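Local structure of thiol peroxidase (Mycobacterium tuberculosis, 1Y25) at residues A[12-17]-A[118-123]; A[127-132]-A[148-153]; A[28-33]-A[107-112]; A[50-55]-A[80-85]. The protein probably reduces hydrogen peroxide and organic hydroperoxides to water and alcohols at the expense of thioredoxin, helping protect the cell against oxidative stress. The protein carries 1 engineered substitution. All blocks are in the same frame, centred on the assembly; numbering follows the deposited sequence.

Interaction 1 (A[12-17]-A[118-123])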
loop_
_atom_site.group_PDB
_atom_site.type_symbol
_atom_site.label_atom_id
_atom_site.label_comp_id
_atom_site.label_asym_id
_atom_site.label_seq_id
_atom_site.Cartn_x
_atom_site.Cartn_y
_atom_site.Cartn_z
ATOM N N ASN A 12 14.030 10.341 -11.506
ATOM C CA ASN A 12 13.627 9.564 -10.350
ATOM C C ASN A 12 12.572 10.219 -9.515
ATOM O O ASN A 12 12.596 11.424 -9.345
ATOM C CB ASN A 12 14.790 9.345 -9.426
ATOM C CG ASN A 12 15.846 8.581 -10.047
ATOM O OD1 ASN A 12 15.671 7.369 -10.290
ATOM N ND2 ASN A 12 16.968 9.262 -10.391
ATOM N N THR A 13 11.709 9.394 -8.931
ATOM C CA THR A 13 10.765 9.823 -7.918
ATOM C C THR A 13 11.283 9.444 -6.538
ATOM O O THR A 13 12.299 8.741 -6.394
ATOM C CB THR A 13 9.326 9.263 -8.137
ATOM O OG1 THR A 13 9.318 7.847 -7.938
ATOM C CG2 THR A 13 8.876 9.578 -9.559
ATOM N N VAL A 14 10.634 9.987 -5.523
ATOM C CA VAL A 14 11.170 9.854 -4.167
ATOM C C VAL A 14 10.909 8.478 -3.609
ATOM O O VAL A 14 11.563 8.042 -2.654
ATOM C CB VAL A 14 10.693 10.943 -3.188
ATOM C CG1 VAL A 14 11.329 12.259 -3.572
ATOM C CG2 VAL A 14 9.093 10.962 -3.064
ATOM N N GLY A 15 9.996 7.744 -4.222
ATOM C CA GLY A 15 9.611 6.461 -3.646
ATOM C C GLY A 15 8.762 5.694 -4.593
ATOM O O GLY A 15 8.973 5.770 -5.788
ATOM N N GLU A 16 7.784 4.970 -4.047
ATOM C CA GLU A 16 6.941 4.054 -4.819
ATOM C C GLU A 16 5.433 4.206 -4.460
ATOM O O GLU A 16 5.071 4.500 -3.311
ATOM C CB GLU A 16 7.399 2.603 -4.636
ATOM C CG GLU A 16 8.480 2.068 -5.640
ATOM C CD GLU A 16 8.967 0.592 -5.295
ATOM O OE1 GLU A 16 9.016 -0.297 -6.235
ATOM O OE2 GLU A 16 9.338 0.344 -4.102
ATOM N N LEU A 17 4.615 3.930 -5.470
ATOM C CA LEU A 17 3.173 3.927 -5.366
ATOM C C LEU A 17 2.799 2.677 -4.522
ATOM O O LEU A 17 3.533 1.674 -4.489
ATOM C CB LEU A 17 2.546 3.843 -6.771
ATOM C CG LEU A 17 2.591 5.135 -7.628
ATOM C CD1 LEU A 17 2.038 4.882 -9.019
ATOM C CD2 LEU A 17 1.773 6.187 -6.895
ATOM N N THR A 118 6.599 12.326 -5.850
ATOM C CA THR A 118 7.366 13.559 -5.912
ATOM C C THR A 118 8.634 13.297 -6.741
ATOM O O THR A 118 9.326 12.317 -6.513
ATOM C CB THR A 118 7.689 14.183 -4.543
ATOM O OG1 THR A 118 6.499 14.544 -3.857
ATOM C CG2 THR A 118 8.485 15.490 -4.722
ATOM N N ILE A 119 8.944 14.181 -7.702
ATOM C CA ILE A 119 10.155 13.970 -8.511
ATOM C C ILE A 119 11.351 14.406 -7.650
ATOM O O ILE A 119 11.302 15.478 -7.008
ATOM C CB ILE A 119 10.063 14.728 -9.856
ATOM C CG1 ILE A 119 8.864 14.231 -10.659
ATOM C CG2 ILE A 119 11.388 14.741 -10.618
ATOM C CD1 ILE A 119 8.460 15.143 -11.870
ATOM N N ALA A 120 12.412 13.584 -7.650
ATOM C CA ALA A 120 13.635 13.766 -6.832
ATOM C C ALA A 120 14.614 14.716 -7.491
ATOM O O ALA A 120 15.369 15.373 -6.814
ATOM C CB ALA A 120 14.362 12.379 -6.601
ATOM N N ASP A 121 14.630 14.744 -8.815
ATOM C CA ASP A 121 15.738 15.340 -9.529
ATOM C C ASP A 121 15.301 16.027 -10.831
ATOM O O ASP A 121 14.127 15.952 -11.327
ATOM C CB ASP A 121 16.891 14.270 -9.756
ATOM C CG ASP A 121 16.395 12.967 -10.462
ATOM O OD1 ASP A 121 16.999 11.925 -10.174
ATOM O OD2 ASP A 121 15.405 12.979 -11.257
ATOM N N GLY A 122 16.276 16.737 -11.348
ATOM C CA GLY A 122 16.128 17.479 -12.570
ATOM C C GLY A 122 15.312 18.751 -12.433
ATOM O O GLY A 122 15.039 19.211 -11.339
ATOM N N PRO A 123 15.061 19.390 -13.571
ATOM C CA PRO A 123 14.216 20.529 -13.740
ATOM C C PRO A 123 12.877 20.514 -12.951
ATOM O O PRO A 123 12.419 21.539 -12.515
ATOM C CB PRO A 123 13.914 20.468 -15.242
ATOM C CG PRO A 123 14.661 19.301 -15.813
ATOM C CD PRO A 123 15.742 19.076 -14.860
#
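N12 and D121 meet through two hydrogen bonds to one carboxylate. The backbone N of N12 gives its proton to D121 OD2 at 3.0 Å, a nearly straight bond that arrives 21° out of the carboxylate plane. The side-chain ND2 of N12 reaches D121 OD1 at 2.7 Å and uses the syn lone pair. That oxygen lies close to the amide plane of N12, although the amide and carboxylate planes are turned 62° apart. D121 CG stands between its own backbone N and carbonyl carbon (chi1 54°), which turns the carboxylate to N12. Both oxygens of D121 therefore have a donor. The other end of the N12 amide is also satisfied, because OD1 is hydrogen-bonded to H1 NE2. The backbones add two bonds: A120 N to N12 O at 2.8 Å, and V14 N to T118 O, also at 2.8 Å. T118 O is approached by T13 CA as well, at 3.2 Å, as a CA-H...O contact. The hydroxyls turn elsewhere: T13 OG1 is bonded to S2 OG and G116 O, and T118 OG1 to E113 OE2. Apolar contact is modest. V14 CG2 lies 3.8 Å from T118 CB, and V14 CG1 is 4.3 Å from A120 CB. I119 points away and packs on I11 and M124. T13 and I119 form a single isolated backbone bridge, flanked by the two backbone bonds. It ties the end of the N-terminal beta hairpin, strands 3-6 and 9-12, a feature of Tpx-type peroxiredoxins, to the loop before strand 131-135 of the thioredoxin fold.

Interaction 2 (A[127-132]-A[148-153]). With ACT (acetate ion), chain C.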
loop_
_atom_site.group_PDB
_atom_site.type_symbol
_atom_site.label_atom_id
_atom_site.label_comp_id
_atom_site.label_asym_id
_atom_site.label_seq_id
_atom_site.Cartn_x
_atom_site.Cartn_y
_atom_site.Cartn_z
ATOM N N LEU A 127 7.921 18.649 -8.111
ATOM C CA LEU A 127 6.617 18.426 -8.744
ATOM C C LEU A 127 6.188 16.978 -8.624
ATOM O O LEU A 127 7.023 16.194 -8.322
ATOM C CB LEU A 127 6.661 18.835 -10.197
ATOM C CG LEU A 127 7.102 20.288 -10.435
ATOM C CD1 LEU A 127 7.265 20.525 -11.868
ATOM C CD2 LEU A 127 6.098 21.255 -9.889
ATOM N N LEU A 128 4.898 16.667 -8.782
ATOM C CA LEU A 128 4.437 15.288 -8.733
ATOM C C LEU A 128 4.519 14.749 -10.148
ATOM O O LEU A 128 4.148 15.438 -11.109
ATOM C CB LEU A 128 3.040 15.127 -8.127
ATOM C CG LEU A 128 2.736 15.897 -6.827
ATOM C CD1 LEU A 128 1.312 15.625 -6.385
ATOM C CD2 LEU A 128 3.652 15.601 -5.653
ATOM N N ALA A 129 5.105 13.556 -10.279
ATOM C CA ALA A 129 5.110 12.858 -11.538
ATOM C C ALA A 129 3.625 12.498 -11.984
ATOM O O ALA A 129 2.715 12.450 -11.171
ATOM C CB ALA A 129 5.886 11.592 -11.355
ATOM N N ARG A 130 3.436 12.138 -13.252
ATOM C CA ARG A 130 2.097 11.804 -13.758
ATOM C C ARG A 130 1.755 10.387 -13.308
ATOM O O ARG A 130 2.510 9.446 -13.546
ATOM C CB ARG A 130 2.043 11.919 -15.246
ATOM C CG ARG A 130 0.690 11.979 -15.775
ATOM C CD ARG A 130 0.668 12.169 -17.254
ATOM N NE ARG A 130 1.535 13.204 -17.772
ATOM C CZ ARG A 130 1.410 14.509 -17.531
ATOM N NH1 ARG A 130 0.452 14.981 -16.762
ATOM N NH2 ARG A 130 2.291 15.342 -17.997
ATOM N N ALA A 131 0.680 10.268 -12.552
ATOM C CA ALA A 131 0.243 8.980 -12.050
ATOM C C ALA A 131 -1.292 8.981 -11.827
ATOM O O ALA A 131 -1.897 10.024 -11.694
ATOM C CB ALA A 131 0.999 8.658 -10.710
ATOM N N ILE A 132 -1.867 7.765 -11.747
ATOM C CA ILE A 132 -3.236 7.526 -11.405
ATOM C C ILE A 132 -3.191 6.549 -10.242
ATOM O O ILE A 132 -2.414 5.549 -10.276
ATOM C CB ILE A 132 -4.103 6.895 -12.594
ATOM C CG1 ILE A 132 -4.078 7.727 -13.859
ATOM C CG2 ILE A 132 -5.530 6.674 -12.191
ATOM C CD1 ILE A 132 -4.543 9.156 -13.728
ATOM N N PRO A 148 4.899 6.156 -17.702
ATOM C CA PRO A 148 6.304 5.905 -17.993
ATOM C C PRO A 148 7.116 7.119 -18.426
ATOM O O PRO A 148 8.323 7.215 -18.117
ATOM C CB PRO A 148 6.255 4.865 -19.168
ATOM C CG PRO A 148 4.998 4.260 -19.112
ATOM C CD PRO A 148 4.019 5.224 -18.449
ATOM N N GLU A 149 6.446 8.011 -19.172
ATOM C CA GLU A 149 7.016 9.201 -19.719
ATOM C C GLU A 149 6.117 10.334 -19.333
ATOM O O GLU A 149 4.920 10.230 -19.545
ATOM C CB GLU A 149 7.074 9.075 -21.271
ATOM C CG GLU A 149 7.236 10.354 -22.082
ATOM C CD GLU A 149 8.463 11.170 -21.703
ATOM O OE1 GLU A 149 8.299 12.373 -21.327
ATOM O OE2 GLU A 149 9.600 10.616 -21.777
ATOM N N ILE A 150 6.705 11.429 -18.818
ATOM C CA ILE A 150 5.935 12.626 -18.399
ATOM C C ILE A 150 5.089 13.278 -19.546
ATOM O O ILE A 150 3.921 13.611 -19.349
ATOM C CB ILE A 150 6.875 13.647 -17.763
ATOM C CG1 ILE A 150 7.346 13.133 -16.411
ATOM C CG2 ILE A 150 6.146 15.036 -17.499
ATOM C CD1 ILE A 150 6.360 13.456 -15.285
ATOM N N ALA A 151 5.679 13.396 -20.734
ATOM C CA ALA A 151 5.026 13.866 -21.936
ATOM C C ALA A 151 3.818 13.020 -22.381
ATOM O O ALA A 151 3.113 13.426 -23.218
ATOM C CB ALA A 151 6.060 14.014 -23.106
ATOM N N GLN A 152 3.556 11.877 -21.794
ATOM C CA GLN A 152 2.504 10.965 -22.225
ATOM C C GLN A 152 1.276 11.142 -21.293
ATOM O O GLN A 152 1.370 11.496 -20.109
ATOM C CB GLN A 152 3.054 9.540 -22.061
ATOM C CG GLN A 152 2.214 8.319 -22.539
ATOM C CD GLN A 152 2.868 6.961 -22.172
ATOM O OE1 GLN A 152 2.226 6.035 -21.518
ATOM N NE2 GLN A 152 4.140 6.830 -22.575
ATOM N N GLU A 153 0.104 10.905 -21.847
ATOM C CA GLU A 153 -1.131 10.995 -21.127
ATOM C C GLU A 153 -1.377 9.714 -20.380
ATOM O O GLU A 153 -0.896 8.629 -20.746
ATOM C CB GLU A 153 -2.293 11.304 -22.077
ATOM C CG GLU A 153 -2.371 12.703 -22.672
ATOM C CD GLU A 153 -3.626 12.804 -23.559
ATOM O OE1 GLU A 153 -4.697 12.403 -23.167
ATOM O OE2 GLU A 153 -3.572 13.321 -24.652
HETATM C C ACT C . 2.986 18.364 -19.254
HETATM O O ACT C . 1.922 18.055 -18.607
HETATM O OXT ACT C . 2.739 18.754 -20.429
HETATM C CH3 ACT C . 4.401 18.360 -18.714
#
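I150 O is gripped by two nitrogens of R130. NE donates to it at 2.9 Å and NH2 at 2.7 Å, so the guanidinium holds one oxygen side-on. The oxygen lies 1° out of the guanidinium plane, and the two bonds fix the rotation of the group. The NE bond lies in the carbonyl plane of I150, whereas the NH2 bond is tilted 32° from it. The R130 chain starts with CG anti to the backbone N and then bends at chi3 (-47°), which swings the guanidinium to this carbonyl. NH2 also donates to the acetate oxygen O at 2.8 Å, at the edge of the group. NH1 is hydrogen-bonded to the OG of S60, the engineered serine at the active-site position. R130 is probably the arginine found in the active site of peroxiredoxins, here held by the loop after strand 141-146. The acetate, probably from the crystallisation liquor, is also bonded to T57, V59 and S60. The I150 side chain packs beside this site: CG2 touches the acetate CH3 at 3.9 Å, and CD1 lies 4.0 Å from A129 CA. A type I turn from E149 to Q152 presents the carbonyl, and E149 OE1 accepts from A151 N through its anti lone pair at 2.9 Å.

Interaction 3 (A[28-33]-A[107-112]); sequences TLTGGD and FRDSFG
T30 meets two flat groups of 107-112, the F107 ring and the R108 guanidinium. The contact joins strand 28-30, one arm of a two-stranded antiparallel hairpin with 36-38, to the loop that leads from strand 101-105 into helix 111-114, beside the central sheet of the thioredoxin fold. R108 CG lies 3.5 Å above one face of the F107 ring, offset toward the rim. The R108 chain runs on extended to NE, and F107 CE2 sits over one face of the guanidinium, again toward the rim. Water 2 is at the guanidinium edge, in plane. T30 CG2 touches R108 NH2 at 3.6 Å, and T30 CB lies 4.0 Å from F107 CE2. T30 OG1 is the polar centre. It donates to water 1, accepts from water 2, and takes a weak hydrogen bond from R108 NE at 3.3 Å. Water 1 also accepts from R108 N, and water 2 from R108 NH2. Water 1 lies close to D109 OD2 too. The other oxygen of D109, OD1, accepts from T28 OG1 at 2.9 Å. With chi1 at 53°, the T28 hydroxyl is tucked over its own main chain and meets OD1 from above the carboxylate plane, 58° out of it. Deeper in, F111 stacks on Y115 and packs against the central sheet at L49, I51 and V81. L29 CD2 closes against F111 CB at 3.7 Å.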
loop_
_atom_site.group_PDB
_atom_site.type_symbol
_atom_site.label_atom_id
_atom_site.label_comp_id
_atom_site.label_asym_id
_atom_site.label_seq_id
_atom_site.Cartn_x
_atom_site.Cartn_y
_atom_site.Cartn_z
ATOM N N THR A 28 -4.245 14.706 3.603
ATOM C CA THR A 28 -4.933 15.950 3.637
ATOM C C THR A 28 -4.325 16.759 2.479
ATOM O O THR A 28 -3.146 16.638 2.150
ATOM C CB THR A 28 -4.773 16.676 5.030
ATOM O OG1 THR A 28 -3.401 16.769 5.324
ATOM C CG2 THR A 28 -5.468 15.896 6.161
ATOM N N LEU A 29 -5.185 17.488 1.784
ATOM C CA LEU A 29 -4.808 18.321 0.685
ATOM C C LEU A 29 -5.536 19.649 0.832
ATOM O O LEU A 29 -6.425 19.768 1.689
ATOM C CB LEU A 29 -5.188 17.620 -0.596
ATOM C CG LEU A 29 -4.331 16.421 -0.934
ATOM C CD1 LEU A 29 -4.928 15.760 -2.168
ATOM C CD2 LEU A 29 -2.835 16.743 -1.240
ATOM N N THR A 30 -5.214 20.624 -0.015
ATOM C CA THR A 30 -5.894 21.937 0.041
ATOM C C THR A 30 -6.803 22.144 -1.187
ATOM O O THR A 30 -6.353 21.980 -2.341
ATOM C CB THR A 30 -4.854 23.112 0.203
ATOM O OG1 THR A 30 -4.007 22.857 1.346
ATOM C CG2 THR A 30 -5.530 24.498 0.344
ATOM N N GLY A 31 -8.080 22.451 -0.917
ATOM C CA GLY A 31 -9.098 22.701 -1.931
ATOM C C GLY A 31 -9.045 24.148 -2.358
ATOM O O GLY A 31 -8.268 24.944 -1.790
ATOM N N GLY A 32 -9.836 24.491 -3.380
ATOM C CA GLY A 32 -9.749 25.808 -4.046
ATOM C C GLY A 32 -10.083 26.953 -3.142
ATOM O O GLY A 32 -9.664 28.089 -3.369
ATOM N N ASP A 33 -10.818 26.653 -2.102
ATOM C CA ASP A 33 -11.255 27.641 -1.094
ATOM C C ASP A 33 -10.294 27.675 0.084
ATOM O O ASP A 33 -10.575 28.310 1.058
ATOM C CB ASP A 33 -12.677 27.288 -0.585
ATOM C CG ASP A 33 -12.720 25.938 0.184
ATOM O OD1 ASP A 33 -11.847 25.093 -0.030
ATOM O OD2 ASP A 33 -13.620 25.697 1.012
ATOM N N PHE A 107 0.528 21.555 -2.003
ATOM C CA PHE A 107 1.602 22.544 -1.840
ATOM C C PHE A 107 2.071 22.642 -0.351
ATOM O O PHE A 107 3.179 23.036 -0.110
ATOM C CB PHE A 107 1.192 23.934 -2.401
ATOM C CG PHE A 107 0.473 24.811 -1.432
ATOM C CD1 PHE A 107 1.123 25.862 -0.811
ATOM C CD2 PHE A 107 -0.881 24.565 -1.077
ATOM C CE1 PHE A 107 0.475 26.648 0.096
ATOM C CE2 PHE A 107 -1.522 25.372 -0.200
ATOM C CZ PHE A 107 -0.853 26.415 0.390
ATOM N N ARG A 108 1.213 22.273 0.631
ATOM C CA ARG A 108 1.586 22.286 2.067
ATOM C C ARG A 108 1.217 20.978 2.737
ATOM O O ARG A 108 0.952 20.932 3.932
ATOM C CB ARG A 108 0.937 23.491 2.796
ATOM C CG ARG A 108 -0.567 23.543 2.720
ATOM C CD ARG A 108 -1.091 24.660 3.621
ATOM N NE ARG A 108 -2.555 24.797 3.574
ATOM C CZ ARG A 108 -3.254 25.931 3.555
ATOM N NH1 ARG A 108 -2.669 27.107 3.461
ATOM N NH2 ARG A 108 -4.563 25.877 3.498
ATOM N N ASP A 109 1.179 19.889 1.961
ATOM C CA ASP A 109 0.948 18.592 2.529
ATOM C C ASP A 109 1.981 17.558 2.014
ATOM O O ASP A 109 2.696 17.817 1.056
ATOM C CB ASP A 109 -0.484 18.185 2.201
ATOM C CG ASP A 109 -1.509 18.952 3.032
ATOM O OD1 ASP A 109 -1.519 18.640 4.250
ATOM O OD2 ASP A 109 -2.263 19.878 2.494
ATOM N N SER A 110 2.029 16.394 2.651
ATOM C CA SER A 110 3.014 15.250 2.324
ATOM C C SER A 110 2.623 14.196 1.285
ATOM O O SER A 110 3.367 13.243 1.008
ATOM C CB SER A 110 3.403 14.480 3.577
ATOM O OG SER A 110 2.294 14.005 4.307
ATOM N N PHE A 111 1.524 14.448 0.605
ATOM C CA PHE A 111 0.985 13.558 -0.421
ATOM C C PHE A 111 2.014 12.923 -1.288
ATOM O O PHE A 111 1.967 11.708 -1.486
ATOM C CB PHE A 111 0.020 14.334 -1.370
ATOM C CG PHE A 111 -0.707 13.434 -2.347
ATOM C CD1 PHE A 111 -1.903 12.821 -1.987
ATOM C CD2 PHE A 111 -0.188 13.200 -3.605
ATOM C CE1 PHE A 111 -2.582 12.030 -2.896
ATOM C CE2 PHE A 111 -0.843 12.381 -4.483
ATOM C CZ PHE A 111 -2.041 11.774 -4.086
ATOM N N GLY A 112 2.884 13.765 -1.880
ATOM C CA GLY A 112 3.844 13.303 -2.878
ATOM C C GLY A 112 4.896 12.343 -2.390
ATOM O O GLY A 112 5.362 11.466 -3.097
HETATM O O HOH W 1 -1.662 21.335 0.646
HETATM O O HOH W 2 -5.884 23.093 3.685
#

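Interaction 4 (A[50-55]-A[80-85]); sequences NIFPSV and CVSKDL
V81 O sits over the centre of the F52 ring, 4.0 Å above its plane, while the backbone N of F52 donates to the same oxygen at 3.0 Å. A chi1 of 46° lays the F52 ring across the V81 carbonyl. C80 CB comes to the ring edge, 4.0 Å from CE1. D84 OD2 is also at the edge, near the ring plane. A second backbone bond, V81 N to N50 O at 2.8 Å, continues the pairing of N50 with C80 and I51 with V81. These are the parallel strands 47-51 and 78-82 of a beta-alpha-beta unit in the thioredoxin fold, linked through helix 58-74. P53 starts the PxxxTxxC motif of peroxiredoxins, with the engineered S60 at its cysteine position. Past the strand ends, the carboxylate of D84 receives the loop. S54 OG donates to D84 OD1 at 2.6 Å and V55 N to D84 OD2 at 2.9 Å, both through syn lone pairs. S82 OG gives D84 OD2 another bond from above the carboxylate plane. In return it accepts from D84 N at 3.1 Å, which makes an ST turn. S54 OG is also bonded to D56 N. Water 3 bridges the two segments: it donates to F52 O and accepts from K83 N at 2.9 Å.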
loop_
_atom_site.group_PDB
_atom_site.type_symbol
_atom_site.label_atom_id
_atom_site.label_comp_id
_atom_site.label_asym_id
_atom_site.label_seq_id
_atom_site.Cartn_x
_atom_site.Cartn_y
_atom_site.Cartn_z
ATOM N N ASN A 50 -6.092 11.694 -10.047
ATOM C CA ASN A 50 -5.379 12.159 -11.224
ATOM C C ASN A 50 -4.240 13.081 -10.787
ATOM O O ASN A 50 -4.432 14.235 -10.558
ATOM C CB ASN A 50 -6.364 12.895 -12.191
ATOM C CG ASN A 50 -5.714 13.291 -13.513
ATOM O OD1 ASN A 50 -4.869 12.568 -14.018
ATOM N ND2 ASN A 50 -6.109 14.448 -14.082
ATOM N N ILE A 51 -3.034 12.528 -10.744
ATOM C CA ILE A 51 -1.858 13.172 -10.155
ATOM C C ILE A 51 -0.952 13.636 -11.294
ATOM O O ILE A 51 -0.656 12.850 -12.252
ATOM C CB ILE A 51 -1.089 12.180 -9.229
ATOM C CG1 ILE A 51 -2.001 11.486 -8.203
ATOM C CG2 ILE A 51 0.151 12.844 -8.581
ATOM C CD1 ILE A 51 -1.455 10.129 -7.708
ATOM N N PHE A 52 -0.529 14.903 -11.259
ATOM C CA PHE A 52 0.305 15.426 -12.370
ATOM C C PHE A 52 1.149 16.584 -11.922
ATOM O O PHE A 52 0.894 17.174 -10.860
ATOM C CB PHE A 52 -0.561 15.858 -13.538
ATOM C CG PHE A 52 -1.748 16.693 -13.110
ATOM C CD1 PHE A 52 -2.995 16.118 -12.905
ATOM C CD2 PHE A 52 -1.603 18.092 -12.912
ATOM C CE1 PHE A 52 -4.087 16.901 -12.483
ATOM C CE2 PHE A 52 -2.711 18.893 -12.453
ATOM C CZ PHE A 52 -3.939 18.285 -12.239
ATOM N N PRO A 53 2.146 16.941 -12.767
ATOM C CA PRO A 53 3.004 18.132 -12.540
ATOM C C PRO A 53 2.263 19.489 -12.298
ATOM O O PRO A 53 2.493 20.121 -11.287
ATOM C CB PRO A 53 3.979 18.130 -13.763
ATOM C CG PRO A 53 3.939 16.752 -14.309
ATOM C CD PRO A 53 2.582 16.150 -13.951
ATOM N N SER A 54 1.374 19.908 -13.193
ATOM C CA SER A 54 0.718 21.205 -13.121
ATOM C C SER A 54 -0.442 21.341 -14.106
ATOM O O SER A 54 -0.284 20.886 -15.223
ATOM C CB SER A 54 1.735 22.325 -13.454
ATOM O OG SER A 54 1.110 23.587 -13.358
ATOM N N VAL A 55 -1.539 22.018 -13.732
ATOM C CA VAL A 55 -2.592 22.430 -14.651
ATOM C C VAL A 55 -2.161 23.358 -15.751
ATOM O O VAL A 55 -2.861 23.490 -16.800
ATOM C CB VAL A 55 -3.806 23.091 -13.954
ATOM C CG1 VAL A 55 -4.501 22.161 -13.060
ATOM C CG2 VAL A 55 -3.471 24.391 -13.102
ATOM N N CYS A 80 -8.141 15.985 -8.781
ATOM C CA CYS A 80 -7.063 16.406 -9.585
ATOM C C CYS A 80 -5.959 16.949 -8.676
ATOM O O CYS A 80 -6.119 18.041 -8.129
ATOM C CB CYS A 80 -7.575 17.450 -10.599
ATOM S SG CYS A 80 -8.401 16.710 -11.984
ATOM N N VAL A 81 -4.873 16.173 -8.520
ATOM C CA VAL A 81 -3.835 16.403 -7.505
ATOM C C VAL A 81 -2.493 16.851 -8.063
ATOM O O VAL A 81 -1.960 16.225 -8.944
ATOM C CB VAL A 81 -3.571 15.205 -6.590
ATOM C CG1 VAL A 81 -2.548 15.624 -5.440
ATOM C CG2 VAL A 81 -4.874 14.594 -6.067
ATOM N N SER A 82 -1.990 17.968 -7.552
ATOM C CA SER A 82 -0.741 18.519 -8.000
ATOM C C SER A 82 -0.148 19.450 -6.928
ATOM O O SER A 82 -0.744 19.729 -5.888
ATOM C CB SER A 82 -0.888 19.320 -9.286
ATOM O OG SER A 82 -1.562 20.520 -9.082
ATOM N N LYS A 83 1.057 19.899 -7.209
ATOM C CA LYS A 83 1.746 20.883 -6.371
ATOM C C LYS A 83 1.361 22.330 -6.769
ATOM O O LYS A 83 1.962 23.261 -6.241
ATOM C CB LYS A 83 3.265 20.705 -6.534
ATOM C CG LYS A 83 3.830 19.611 -5.661
ATOM C CD LYS A 83 3.973 20.013 -4.220
ATOM C CE LYS A 83 4.420 18.809 -3.330
ATOM N NZ LYS A 83 4.644 19.258 -1.863
ATOM N N ASP A 84 0.454 22.508 -7.736
ATOM C CA ASP A 84 -0.090 23.815 -8.030
ATOM C C ASP A 84 -0.632 24.466 -6.761
ATOM O O ASP A 84 -1.234 23.815 -5.890
ATOM C CB ASP A 84 -1.275 23.777 -9.006
ATOM C CG ASP A 84 -0.927 23.335 -10.390
ATOM O OD1 ASP A 84 -0.071 23.960 -11.051
ATOM O OD2 ASP A 84 -1.610 22.357 -10.833
ATOM N N LEU A 85 -0.519 25.772 -6.684
ATOM C CA LEU A 85 -1.222 26.413 -5.591
ATOM C C LEU A 85 -2.701 26.268 -5.880
ATOM O O LEU A 85 -3.082 26.143 -7.037
ATOM C CB LEU A 85 -0.874 27.864 -5.495
ATOM C CG LEU A 85 0.524 28.195 -5.106
ATOM C CD1 LEU A 85 0.482 29.716 -4.939
ATOM C CD2 LEU A 85 0.963 27.453 -3.816
HETATM O O HOH W 3 2.660 18.679 -9.284
#

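In the fold
Interactions 2 and 4 flank the active site and have centres 10 Å apart. R130 NH1 lies 3.5 Å from F52 CB, and both side chains touch the engineered S60. Strands 47-51 and 131-135 are sheet neighbours, and A131 O is 2.9 Å from I51 N, a probable hydrogen bond. Interaction 3 lies away from the annotated site but reaches interaction 4, where F111 CE2 is 3.8 Å from V81 CG1. Interaction 1 is more peripheral, with I119 about 10 Å from S60 between side chains. It joins interaction 2 through I119 N and L127 O at 2.9 Å, and interaction 3 through T118 N and G112 O at 3.1 Å; both are probable hydrogen bonds.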